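Local structure of receptor-type tyrosine-protein phosphatase C (Rattus norvegicus, 5FN8) at residues 104-107 against 113-116; 141-146 against 155-160; 166-169 against 174-177. The protein probably dephosphorylates phosphotyrosine on signalling proteins during T-cell activation, this chain being a piece of its extracellular region built of two fibronectin type III domains. One frame throughout, in Å; residues are numbered along the deposited sequence.

Interaction 1: 104-107 against 113-116. With NAG (2-acetamido-2-deoxy-beta-D-glucopyranose), chain I.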
ATOM      1  N   MET B 104      12.101  13.970  -5.616  1.00 75.84           N
ATOM      2  CA  MET B 104      13.475  14.052  -6.105  1.00 74.71           C
ATOM      3  C   MET B 104      13.962  15.490  -6.076  1.00 82.96           C
ATOM      4  O   MET B 104      13.387  16.367  -6.745  1.00 84.10           O
ATOM      5  CB  MET B 104      13.618  13.430  -7.494  1.00 74.79           C
ATOM      6  CG  MET B 104      15.058  13.180  -7.883  1.00 75.90           C
ATOM      7  SD  MET B 104      15.135  12.787  -9.626  1.00 76.66           S
ATOM      8  CE  MET B 104      16.829  13.305 -10.019  1.00 73.54           C
ATOM      9  N   LYS B 105      14.993  15.732  -5.257  1.00 81.27           N
ATOM     10  CA  LYS B 105      15.594  17.052  -5.104  1.00 83.37           C
ATOM     11  C   LYS B 105      17.050  17.061  -5.529  1.00 89.28           C
ATOM     12  O   LYS B 105      17.862  16.267  -5.045  1.00 87.80           O
ATOM     13  CB  LYS B 105      15.456  17.560  -3.667  1.00 86.41           C
ATOM     14  CG  LYS B 105      14.971  18.998  -3.588  1.00 98.09           C
ATOM     15  CD  LYS B 105      13.869  19.102  -2.564  1.00105.89           C
ATOM     16  CE  LYS B 105      14.344  19.626  -1.228  1.00120.61           C
ATOM     17  NZ  LYS B 105      13.865  18.794  -0.080  1.00130.76           N
ATOM     18  N   THR B 106      17.374  17.981  -6.431  1.00 88.59           N
ATOM     19  CA  THR B 106      18.718  18.206  -6.956  1.00 89.22           C
ATOM     20  C   THR B 106      19.231  19.529  -6.380  1.00 95.53           C
ATOM     21  O   THR B 106      18.539  20.543  -6.480  1.00 96.07           O
ATOM     22  CB  THR B 106      18.725  18.056  -8.495  1.00 97.86           C
ATOM     23  OG1 THR B 106      20.050  17.867  -8.937  1.00103.82           O
ATOM     24  CG2 THR B 106      18.065  19.228  -9.242  1.00 99.04           C
ATOM     25  N   SER B 107      20.409  19.512  -5.728  1.00 94.01           N
ATOM     26  CA  SER B 107      20.986  20.715  -5.098  1.00 96.05           C
ATOM     27  C   SER B 107      22.521  20.843  -5.252  1.00100.44           C
ATOM     28  O   SER B 107      23.210  19.825  -5.265  1.00 99.41           O
ATOM     29  CB  SER B 107      20.603  20.766  -3.619  1.00 99.41           C
ATOM     30  OG  SER B 107      21.438  19.956  -2.805  1.00104.86           O
ATOM     31  N   SER B 113      30.081  20.064  -7.395  1.00 90.09           N
ATOM     32  CA  SER B 113      29.449  19.000  -6.603  1.00 87.91           C
ATOM     33  C   SER B 113      27.915  19.205  -6.541  1.00 89.44           C
ATOM     34  O   SER B 113      27.469  20.331  -6.315  1.00 90.45           O
ATOM     35  CB  SER B 113      30.030  19.028  -5.188  1.00 93.01           C
ATOM     36  OG  SER B 113      29.997  17.802  -4.481  1.00102.09           O
ATOM     37  N   ILE B 114      27.126  18.120  -6.738  1.00 81.86           N
ATOM     38  CA  ILE B 114      25.649  18.084  -6.717  1.00 79.04           C
ATOM     39  C   ILE B 114      25.184  16.979  -5.786  1.00 80.63           C
ATOM     40  O   ILE B 114      25.691  15.863  -5.831  1.00 77.68           O
ATOM     41  CB  ILE B 114      25.016  17.871  -8.150  1.00 80.32           C
ATOM     42  CG1 ILE B 114      25.438  18.915  -9.226  1.00 81.29           C
ATOM     43  CG2 ILE B 114      23.487  17.591  -8.139  1.00 78.11           C
ATOM     44  CD1 ILE B 114      25.258  20.324  -8.927  1.00 90.23           C
ATOM     45  N   ASN B 115      24.191  17.285  -4.966  1.00 80.00           N
ATOM     46  CA  ASN B 115      23.561  16.334  -4.050  1.00 79.13           C
ATOM     47  C   ASN B 115      22.178  15.991  -4.616  1.00 78.76           C
ATOM     48  O   ASN B 115      21.454  16.896  -5.064  1.00 77.05           O
ATOM     49  CB  ASN B 115      23.457  16.919  -2.631  1.00 85.78           C
ATOM     50  CG  ASN B 115      24.622  16.643  -1.701  1.00122.96           C
ATOM     51  OD1 ASN B 115      25.734  16.280  -2.124  1.00114.64           O
ATOM     52  ND2 ASN B 115      24.340  16.830  -0.402  1.00130.21           N
ATOM     53  N   VAL B 116      21.858  14.669  -4.677  1.00 72.68           N
ATOM     54  CA  VAL B 116      20.593  14.154  -5.196  1.00 69.91           C
ATOM     55  C   VAL B 116      19.896  13.328  -4.095  1.00 74.31           C
ATOM     56  O   VAL B 116      20.517  12.465  -3.488  1.00 75.08           O
ATOM     57  CB  VAL B 116      20.732  13.380  -6.550  1.00 71.29           C
ATOM     58  CG1 VAL B 116      19.353  12.976  -7.101  1.00 69.09           C
ATOM     59  CG2 VAL B 116      21.501  14.191  -7.590  1.00 71.54           C
TER
HETATM   60  C1  NAG I1190      25.289  16.637   0.657  1.00122.48           C
HETATM   61  C2  NAG I1190      25.188  17.757   1.694  1.00123.53           C
HETATM   62  C3  NAG I1190      26.274  17.476   2.733  1.00124.71           C
HETATM   63  C4  NAG I1190      26.028  16.127   3.407  1.00125.49           C
HETATM   64  C5  NAG I1190      25.874  15.016   2.367  1.00125.19           C
HETATM   65  C6  NAG I1190      25.336  13.727   2.953  1.00125.45           C
HETATM   66  C7  NAG I1190      24.330  19.924   0.872  1.00121.32           C
HETATM   67  C8  NAG I1190      24.675  21.165   0.109  1.00121.30           C
HETATM   68  N2  NAG I1190      25.352  19.080   1.110  1.00123.10           N
HETATM   69  O3  NAG I1190      26.292  18.510   3.711  1.00124.56           O
HETATM   70  O4  NAG I1190      27.103  15.818   4.289  1.00125.88           O
HETATM   71  O5  NAG I1190      24.950  15.420   1.339  1.00124.41           O
HETATM   72  O6  NAG I1190      25.239  12.685   1.987  1.00124.64           O
HETATM   73  O7  NAG I1190      23.183  19.692   1.247  1.00119.23           O

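Interaction 2: 141-146 against 155-160. With NAG (2-acetamido-2-deoxy-beta-D-glucopyranose), chain G.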
ATOM      1  N   LEU B 141      26.376   9.354 -20.995  1.00 61.27           N
ATOM      2  CA  LEU B 141      26.478   8.865 -19.620  1.00 58.52           C
ATOM      3  C   LEU B 141      27.817   9.282 -19.021  1.00 60.87           C
ATOM      4  O   LEU B 141      28.870   8.970 -19.551  1.00 59.11           O
ATOM      5  CB  LEU B 141      26.255   7.346 -19.514  1.00 56.99           C
ATOM      6  CG  LEU B 141      25.996   6.781 -18.107  1.00 57.05           C
ATOM      7  CD1 LEU B 141      24.775   7.366 -17.487  1.00 53.56           C
ATOM      8  CD2 LEU B 141      25.876   5.292 -18.148  1.00 57.18           C
ATOM      9  N   VAL B 142      27.761  10.049 -17.942  1.00 60.67           N
ATOM     10  CA  VAL B 142      28.943  10.556 -17.265  1.00 62.66           C
ATOM     11  C   VAL B 142      29.275   9.730 -16.005  1.00 63.52           C
ATOM     12  O   VAL B 142      30.427   9.396 -15.786  1.00 64.85           O
ATOM     13  CB  VAL B 142      28.808  12.103 -17.071  1.00 69.30           C
ATOM     14  CG1 VAL B 142      29.523  12.607 -15.828  1.00 70.78           C
ATOM     15  CG2 VAL B 142      29.312  12.832 -18.303  1.00 70.52           C
ATOM     16  N   LYS B 143      28.258   9.383 -15.198  1.00 58.42           N
ATOM     17  CA  LYS B 143      28.397   8.635 -13.943  1.00 57.10           C
ATOM     18  C   LYS B 143      27.167   7.832 -13.701  1.00 58.51           C
ATOM     19  O   LYS B 143      26.094   8.194 -14.167  1.00 57.91           O
ATOM     20  CB  LYS B 143      28.580   9.593 -12.739  1.00 60.87           C
ATOM     21  CG  LYS B 143      29.821  10.500 -12.797  1.00 61.66           C
ATOM     22  CD  LYS B 143      29.757  11.574 -11.748  1.00 65.59           C
ATOM     23  CE  LYS B 143      30.958  12.494 -11.676  1.00 68.64           C
ATOM     24  NZ  LYS B 143      32.207  11.820 -11.210  1.00 75.78           N
ATOM     25  N   THR B 144      27.314   6.737 -12.955  1.00 56.08           N
ATOM     26  CA  THR B 144      26.226   5.858 -12.544  1.00 55.40           C
ATOM     27  C   THR B 144      26.451   5.384 -11.095  1.00 57.13           C
ATOM     28  O   THR B 144      27.592   5.158 -10.709  1.00 55.02           O
ATOM     29  CB  THR B 144      25.908   4.768 -13.587  1.00 61.44           C
ATOM     30  OG1 THR B 144      24.673   4.172 -13.208  1.00 64.91           O
ATOM     31  CG2 THR B 144      26.947   3.677 -13.645  1.00 57.40           C
ATOM     32  N   PHE B 145      25.356   5.269 -10.289  1.00 51.17           N
ATOM     33  CA  PHE B 145      25.410   4.864  -8.875  1.00 49.45           C
ATOM     34  C   PHE B 145      24.259   3.947  -8.568  1.00 53.62           C
ATOM     35  O   PHE B 145      23.188   4.095  -9.139  1.00 52.13           O
ATOM     36  CB  PHE B 145      25.291   6.073  -7.943  1.00 51.36           C
ATOM     37  CG  PHE B 145      26.248   7.220  -8.123  1.00 51.95           C
ATOM     38  CD1 PHE B 145      26.021   8.188  -9.096  1.00 54.73           C
ATOM     39  CD2 PHE B 145      27.288   7.422  -7.226  1.00 52.55           C
ATOM     40  CE1 PHE B 145      26.909   9.267  -9.254  1.00 56.83           C
ATOM     41  CE2 PHE B 145      28.164   8.517  -7.370  1.00 55.81           C
ATOM     42  CZ  PHE B 145      27.981   9.414  -8.392  1.00 54.09           C
ATOM     43  N   ASN B 146      24.480   3.010  -7.654  1.00 52.49           N
ATOM     44  CA  ASN B 146      23.525   1.995  -7.239  1.00 52.71           C
ATOM     45  C   ASN B 146      23.621   1.933  -5.715  1.00 62.29           C
ATOM     46  O   ASN B 146      24.650   1.544  -5.178  1.00 63.49           O
ATOM     47  CB  ASN B 146      23.873   0.640  -7.894  1.00 47.16           C
ATOM     48  CG  ASN B 146      23.005  -0.511  -7.477  1.00 71.33           C
ATOM     49  OD1 ASN B 146      22.245  -0.416  -6.526  1.00 57.66           O
ATOM     50  ND2 ASN B 146      23.101  -1.617  -8.187  1.00 78.39           N
ATOM     51  N   ASP B 155      30.267  14.409  -7.144  1.00 82.93           N
ATOM     52  CA  ASP B 155      31.341  15.390  -7.163  1.00 85.14           C
ATOM     53  C   ASP B 155      32.305  15.266  -8.351  1.00 89.76           C
ATOM     54  O   ASP B 155      32.121  14.404  -9.206  1.00 88.31           O
ATOM     55  CB  ASP B 155      32.054  15.428  -5.797  1.00 88.87           C
ATOM     56  CG  ASP B 155      32.512  14.094  -5.238  1.00 99.14           C
ATOM     57  OD1 ASP B 155      33.140  13.319  -5.992  1.00 98.65           O
ATOM     58  OD2 ASP B 155      32.302  13.856  -4.027  1.00107.05           O
ATOM     59  N   ASN B 156      33.288  16.181  -8.426  1.00 88.93           N
ATOM     60  CA  ASN B 156      34.311  16.251  -9.472  1.00 89.79           C
ATOM     61  C   ASN B 156      33.741  16.405 -10.905  1.00 91.82           C
ATOM     62  O   ASN B 156      34.242  15.791 -11.865  1.00 93.27           O
ATOM     63  CB  ASN B 156      35.377  15.130  -9.325  1.00 90.18           C
ATOM     64  CG  ASN B 156      35.997  15.008  -7.937  1.00117.65           C
ATOM     65  OD1 ASN B 156      36.290  16.002  -7.251  1.00116.82           O
ATOM     66  ND2 ASN B 156      36.232  13.777  -7.493  1.00106.80           N
ATOM     67  N   LEU B 157      32.708  17.265 -11.037  1.00 83.92           N
ATOM     68  CA  LEU B 157      32.072  17.580 -12.321  1.00 81.46           C
ATOM     69  C   LEU B 157      32.758  18.808 -12.946  1.00 87.79           C
ATOM     70  O   LEU B 157      33.592  19.443 -12.291  1.00 89.45           O
ATOM     71  CB  LEU B 157      30.557  17.854 -12.132  1.00 79.33           C
ATOM     72  CG  LEU B 157      29.684  16.763 -11.488  1.00 80.72           C
ATOM     73  CD1 LEU B 157      28.395  17.352 -11.011  1.00 80.75           C
ATOM     74  CD2 LEU B 157      29.359  15.632 -12.468  1.00 78.67           C
ATOM     75  N   TYR B 158      32.426  19.142 -14.210  1.00 84.08           N
ATOM     76  CA  TYR B 158      32.977  20.340 -14.860  1.00 85.38           C
ATOM     77  C   TYR B 158      32.234  21.558 -14.285  1.00 90.63           C
ATOM     78  O   TYR B 158      31.102  21.405 -13.805  1.00 87.40           O
ATOM     79  CB  TYR B 158      32.908  20.252 -16.395  1.00 85.90           C
ATOM     80  CG  TYR B 158      33.803  19.177 -16.992  1.00 87.69           C
ATOM     81  CD1 TYR B 158      35.189  19.244 -16.866  1.00 92.72           C
ATOM     82  CD2 TYR B 158      33.270  18.139 -17.749  1.00 85.99           C
ATOM     83  CE1 TYR B 158      36.020  18.281 -17.446  1.00 94.77           C
ATOM     84  CE2 TYR B 158      34.088  17.157 -18.313  1.00 86.67           C
ATOM     85  CZ  TYR B 158      35.463  17.241 -18.174  1.00 98.27           C
ATOM     86  OH  TYR B 158      36.277  16.287 -18.751  1.00 98.46           O
ATOM     87  N   TYR B 159      32.900  22.735 -14.281  1.00 91.20           N
ATOM     88  CA  TYR B 159      32.483  23.983 -13.630  1.00 93.75           C
ATOM     89  C   TYR B 159      31.241  24.758 -14.070  1.00103.00           C
ATOM     90  O   TYR B 159      30.556  25.320 -13.193  1.00105.64           O
ATOM     91  CB  TYR B 159      33.671  24.926 -13.367  1.00 96.91           C
ATOM     92  CG  TYR B 159      34.443  24.521 -12.131  1.00 98.16           C
ATOM     93  CD1 TYR B 159      33.918  24.734 -10.856  1.00 99.59           C
ATOM     94  CD2 TYR B 159      35.660  23.852 -12.233  1.00 99.46           C
ATOM     95  CE1 TYR B 159      34.614  24.339  -9.711  1.00100.38           C
ATOM     96  CE2 TYR B 159      36.363  23.450 -11.094  1.00101.48           C
ATOM     97  CZ  TYR B 159      35.831  23.691  -9.832  1.00108.35           C
ATOM     98  OH  TYR B 159      36.492  23.282  -8.694  1.00108.92           O
ATOM     99  N   SER B 160      30.963  24.858 -15.380  1.00 98.90           N
ATOM    100  CA  SER B 160      29.768  25.603 -15.808  1.00 98.61           C
ATOM    101  C   SER B 160      29.050  24.753 -16.831  1.00100.77           C
ATOM    102  O   SER B 160      28.960  25.096 -18.012  1.00101.10           O
ATOM    103  CB  SER B 160      30.138  26.990 -16.337  1.00104.05           C
ATOM    104  OG  SER B 160      30.315  27.918 -15.280  1.00112.03           O
TER
HETATM  105  C1  NAG G1188      22.366  -2.807  -7.874  1.00 85.62           C
HETATM  106  C2  NAG G1188      22.038  -3.609  -9.136  1.00 86.97           C
HETATM  107  C3  NAG G1188      21.572  -5.031  -8.805  1.00 91.37           C
HETATM  108  C4  NAG G1188      22.461  -5.687  -7.754  1.00 94.83           C
HETATM  109  C5  NAG G1188      22.619  -4.800  -6.522  1.00 93.03           C
HETATM  110  C6  NAG G1188      23.578  -5.375  -5.501  1.00 93.50           C
HETATM  111  C7  NAG G1188      20.483  -3.145 -11.043  1.00 87.76           C
HETATM  112  C8  NAG G1188      19.573  -2.113 -11.630  1.00 84.66           C
HETATM  113  N2  NAG G1188      20.990  -2.859  -9.819  1.00 85.11           N
HETATM  114  O3  NAG G1188      21.653  -5.833  -9.981  1.00 94.49           O
HETATM  115  O4  NAG G1188      21.889  -6.938  -7.381  1.00 99.97           O
HETATM  116  O5  NAG G1188      23.155  -3.529  -6.917  1.00 89.87           O
HETATM  117  O6  NAG G1188      23.680  -4.570  -4.334  1.00 93.19           O
HETATM  118  O7  NAG G1188      20.728  -4.194 -11.633  1.00 93.97           O

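Interaction 3: 166-169 against 174-177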
ATOM      1  N   LEU B 166      18.980  11.270 -13.513  1.00 59.68           N
ATOM      2  CA  LEU B 166      17.908  10.303 -13.710  1.00 55.75           C
ATOM      3  C   LEU B 166      17.995   9.278 -12.607  1.00 57.83           C
ATOM      4  O   LEU B 166      18.979   8.552 -12.539  1.00 58.55           O
ATOM      5  CB  LEU B 166      18.075   9.615 -15.074  1.00 54.89           C
ATOM      6  CG  LEU B 166      18.063  10.479 -16.342  1.00 58.88           C
ATOM      7  CD1 LEU B 166      19.495  10.926 -16.741  1.00 60.41           C
ATOM      8  CD2 LEU B 166      17.500   9.680 -17.498  1.00 58.10           C
ATOM      9  N   VAL B 167      16.996   9.257 -11.708  1.00 53.79           N
ATOM     10  CA  VAL B 167      16.892   8.302 -10.611  1.00 51.99           C
ATOM     11  C   VAL B 167      15.842   7.261 -10.963  1.00 54.51           C
ATOM     12  O   VAL B 167      14.731   7.643 -11.291  1.00 53.69           O
ATOM     13  CB  VAL B 167      16.607   8.923  -9.212  1.00 54.57           C
ATOM     14  CG1 VAL B 167      16.542   7.820  -8.134  1.00 53.82           C
ATOM     15  CG2 VAL B 167      17.663   9.944  -8.843  1.00 54.43           C
ATOM     16  N   TYR B 168      16.218   5.964 -10.968  1.00 50.19           N
ATOM     17  CA  TYR B 168      15.307   4.827 -11.200  1.00 49.34           C
ATOM     18  C   TYR B 168      15.300   4.008  -9.921  1.00 52.90           C
ATOM     19  O   TYR B 168      16.324   3.909  -9.232  1.00 52.98           O
ATOM     20  CB  TYR B 168      15.830   3.854 -12.276  1.00 50.54           C
ATOM     21  CG  TYR B 168      16.233   4.468 -13.592  1.00 52.58           C
ATOM     22  CD1 TYR B 168      17.403   5.225 -13.704  1.00 53.41           C
ATOM     23  CD2 TYR B 168      15.484   4.245 -14.745  1.00 53.45           C
ATOM     24  CE1 TYR B 168      17.786   5.781 -14.924  1.00 53.06           C
ATOM     25  CE2 TYR B 168      15.871   4.779 -15.974  1.00 54.09           C
ATOM     26  CZ  TYR B 168      17.022   5.543 -16.057  1.00 58.92           C
ATOM     27  OH  TYR B 168      17.386   6.019 -17.285  1.00 57.60           O
ATOM     28  N   PHE B 169      14.169   3.376  -9.645  1.00 51.26           N
ATOM     29  CA  PHE B 169      14.046   2.441  -8.530  1.00 50.41           C
ATOM     30  C   PHE B 169      14.217   1.051  -9.090  1.00 52.01           C
ATOM     31  O   PHE B 169      13.651   0.741 -10.143  1.00 51.34           O
ATOM     32  CB  PHE B 169      12.676   2.547  -7.857  1.00 50.11           C
ATOM     33  CG  PHE B 169      12.591   1.769  -6.562  1.00 49.36           C
ATOM     34  CD1 PHE B 169      13.101   2.292  -5.380  1.00 51.24           C
ATOM     35  CD2 PHE B 169      11.915   0.555  -6.504  1.00 48.97           C
ATOM     36  CE1 PHE B 169      12.966   1.597  -4.172  1.00 50.39           C
ATOM     37  CE2 PHE B 169      11.807  -0.138  -5.309  1.00 50.87           C
ATOM     38  CZ  PHE B 169      12.323   0.397  -4.152  1.00 48.22           C
ATOM     39  N   TYR B 174      13.100  -5.635 -11.416  1.00 53.74           N
ATOM     40  CA  TYR B 174      12.756  -4.643 -12.438  1.00 53.98           C
ATOM     41  C   TYR B 174      13.177  -3.272 -12.075  1.00 57.63           C
ATOM     42  O   TYR B 174      13.211  -2.916 -10.901  1.00 59.45           O
ATOM     43  CB  TYR B 174      11.230  -4.607 -12.699  1.00 55.39           C
ATOM     44  CG  TYR B 174      10.685  -5.886 -13.282  1.00 59.18           C
ATOM     45  CD1 TYR B 174      10.853  -6.189 -14.629  1.00 61.28           C
ATOM     46  CD2 TYR B 174       9.987  -6.797 -12.488  1.00 61.71           C
ATOM     47  CE1 TYR B 174      10.391  -7.389 -15.162  1.00 65.22           C
ATOM     48  CE2 TYR B 174       9.489  -7.992 -13.018  1.00 62.89           C
ATOM     49  CZ  TYR B 174       9.672  -8.274 -14.360  1.00 71.93           C
ATOM     50  OH  TYR B 174       9.228  -9.464 -14.890  1.00 70.62           O
ATOM     51  N   LEU B 175      13.422  -2.476 -13.102  1.00 52.37           N
ATOM     52  CA  LEU B 175      13.739  -1.067 -13.001  1.00 52.52           C
ATOM     53  C   LEU B 175      12.441  -0.358 -13.436  1.00 57.26           C
ATOM     54  O   LEU B 175      11.807  -0.787 -14.398  1.00 58.06           O
ATOM     55  CB  LEU B 175      14.849  -0.777 -14.026  1.00 53.37           C
ATOM     56  CG  LEU B 175      15.957   0.175 -13.732  1.00 58.18           C
ATOM     57  CD1 LEU B 175      16.626  -0.117 -12.391  1.00 57.27           C
ATOM     58  CD2 LEU B 175      16.996   0.006 -14.775  1.00 65.55           C
ATOM     59  N   GLY B 176      12.053   0.680 -12.719  1.00 53.57           N
ATOM     60  CA  GLY B 176      10.903   1.493 -13.085  1.00 54.41           C
ATOM     61  C   GLY B 176      11.304   2.663 -13.971  1.00 61.44           C
ATOM     62  O   GLY B 176      12.441   2.737 -14.467  1.00 64.60           O
ATOM     63  N   ASP B 177      10.385   3.593 -14.187  1.00 57.17           N
ATOM     64  CA  ASP B 177      10.637   4.800 -14.990  1.00 57.67           C
ATOM     65  C   ASP B 177      11.501   5.784 -14.199  1.00 58.73           C
ATOM     66  O   ASP B 177      11.360   5.858 -12.963  1.00 57.31           O
ATOM     67  CB  ASP B 177       9.299   5.484 -15.370  1.00 60.66           C
ATOM     68  CG  ASP B 177       8.490   4.803 -16.463  1.00 68.77           C
ATOM     69  OD1 ASP B 177       9.098   4.087 -17.304  1.00 68.56           O
ATOM     70  OD2 ASP B 177       7.277   5.066 -16.542  1.00 77.70           O
TER
HETATM   71  O   HOH W   1      11.526   3.834 -10.917  1.00 54.92           O

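Interaction 1: 104-107 against 113-116
A chi1 of -162° in T106 swings OG1 to the far side from its own N, and I114 turns its CG2 branch the same way; the hydroxyl oxygen and the methyl carbon meet at 3.5 Å (T106 OG1 to I114 CG2). On the same face, T106 and V116 lie side by side as a non-hydrogen-bonded antiparallel pair. M104 runs out in an extended chain until its CE reaches V116 CG1 at 3.9 Å. Beyond this pair, F165 and V167 of strand 162-170 close over M104, and the sandwich core of the second fibronectin type III domain begins here.

S107 and N115 form the hydrogen-bonded pair of this beta hairpin. The bond from S107 N to N115 O measures 2.9 Å, and the return bond from N115 N to S107 O is 2.7 Å and almost straight, at 170°. S107 OG rests 3.7 Å from N115 CB, while the amide of N115 leads away from strand 104-107, and its ND2 is bonded covalently to C1 of a GlcNAc. The chemistry is therefore divided: M104, I114 and V116 pack toward the core, with the hydroxyl of the partly exposed T106 among them, and the face of S107 and N115 carries an N-linked glycan outward.

Interaction 2: 141-146 against 155-160
K143 reaches from strand 140-147, an outermost strand of the four-stranded sheet of the second fibronectin type III domain, to the loop 155-160 that leads from one sheet of the sandwich to the other. K143 is the second residue of a classic beta bulge, in which it and V142 both face V135. The lysine chain stays extended as far as CE, with CG anti to the carbonyl carbon (chi1 -61°), and bends only at its last torsion (chi4 -68°), which brings NZ round to the backbone oxygen of D155. The resulting hydrogen bond is weak.

L157 meets the aliphatic part of the same side chain. Its CD2 methyl lies 3.6 Å from K143 CE and 4.1 Å from K143 CD, the two chains passing at a slant. The leucine itself is buried, and its side chain also touches I114 and T185, whereas K143 packs in addition on V135 and V154. One lysine thus serves two purposes, its methylenes covering a core leucine and its ammonium end turned to a loop carbonyl.

D155 contributes through its backbone more than through its carboxylate. Its OD1 stands 5.5 Å from K143 NZ, too far for a salt bridge, although the opposite charges may still favour this placing of the ammonium group. D155 O is met by both K143 CE and K143 NZ, each at 3.3 Å.

Interaction 3: 166-169 against 174-177
Y168 lays its CB and ring beside the 174-177 segment, with CB 4.0 Å from L175 CG and the ring carbon CD2 3.4 Å from G176 O. The carbonyl oxygen of G176 comes in at the ring edge, near the ring plane, where the C-H bonds carry slight positive charge. A chi1 of -52°, with CG anti to the carbonyl carbon, brings this CD2 edge to G176 O, while the hydroxyl goes on to a hydrogen bond with E134 of strand 130-137. L175 lies against the CB of Y168 through CG and CD1, and it also touches I132 and the GlcNAc carried by N146.

The backbones join where strand 162-170 turns back toward strand 179-184 in the second fibronectin type III domain. G176 N donates to F169 O over 3.0 Å at an angle of 161°, and the same oxygen receives a CA-H contact from L175, its CA 3.4 Å away. A water bridges the next position: it accepts from F169 N at 3.0 Å and donates to D177 O at 2.9 Å. The aromatic end of F169 leads away from the segment to an edge-to-face meeting with Y131, while D177 OD1 pairs with R97 in a salt bridge.

F169 thus uses its backbone groups differently: its C=O takes G176 N directly, its N-H reaches D177 O through water, and G176 O has a weakly polar C-H neighbour in Y168.

All three contacts belong to the second fibronectin type III domain, far from the intracellular phosphatase domains. Interaction 1 lies in the three-stranded sheet and interaction 3 where strand 162-170 of the four-stranded sheet leads through a loop to strand 179-184; their centres are about 17 Å apart, yet V167 CG2 is 3.7 Å from M104 CE in the core. Interaction 2, centred about 12 Å from interaction 1, touches it through I114 CG1 and L157 CD1 at 3.8 Å and S113 OG and D155 CB at 3.4 Å. The segments of interactions 2 and 3 do not touch, their nearest protein atoms being about 6 Å apart, but the GlcNAc on N146 reaches L175. N115 carries a second GlcNAc.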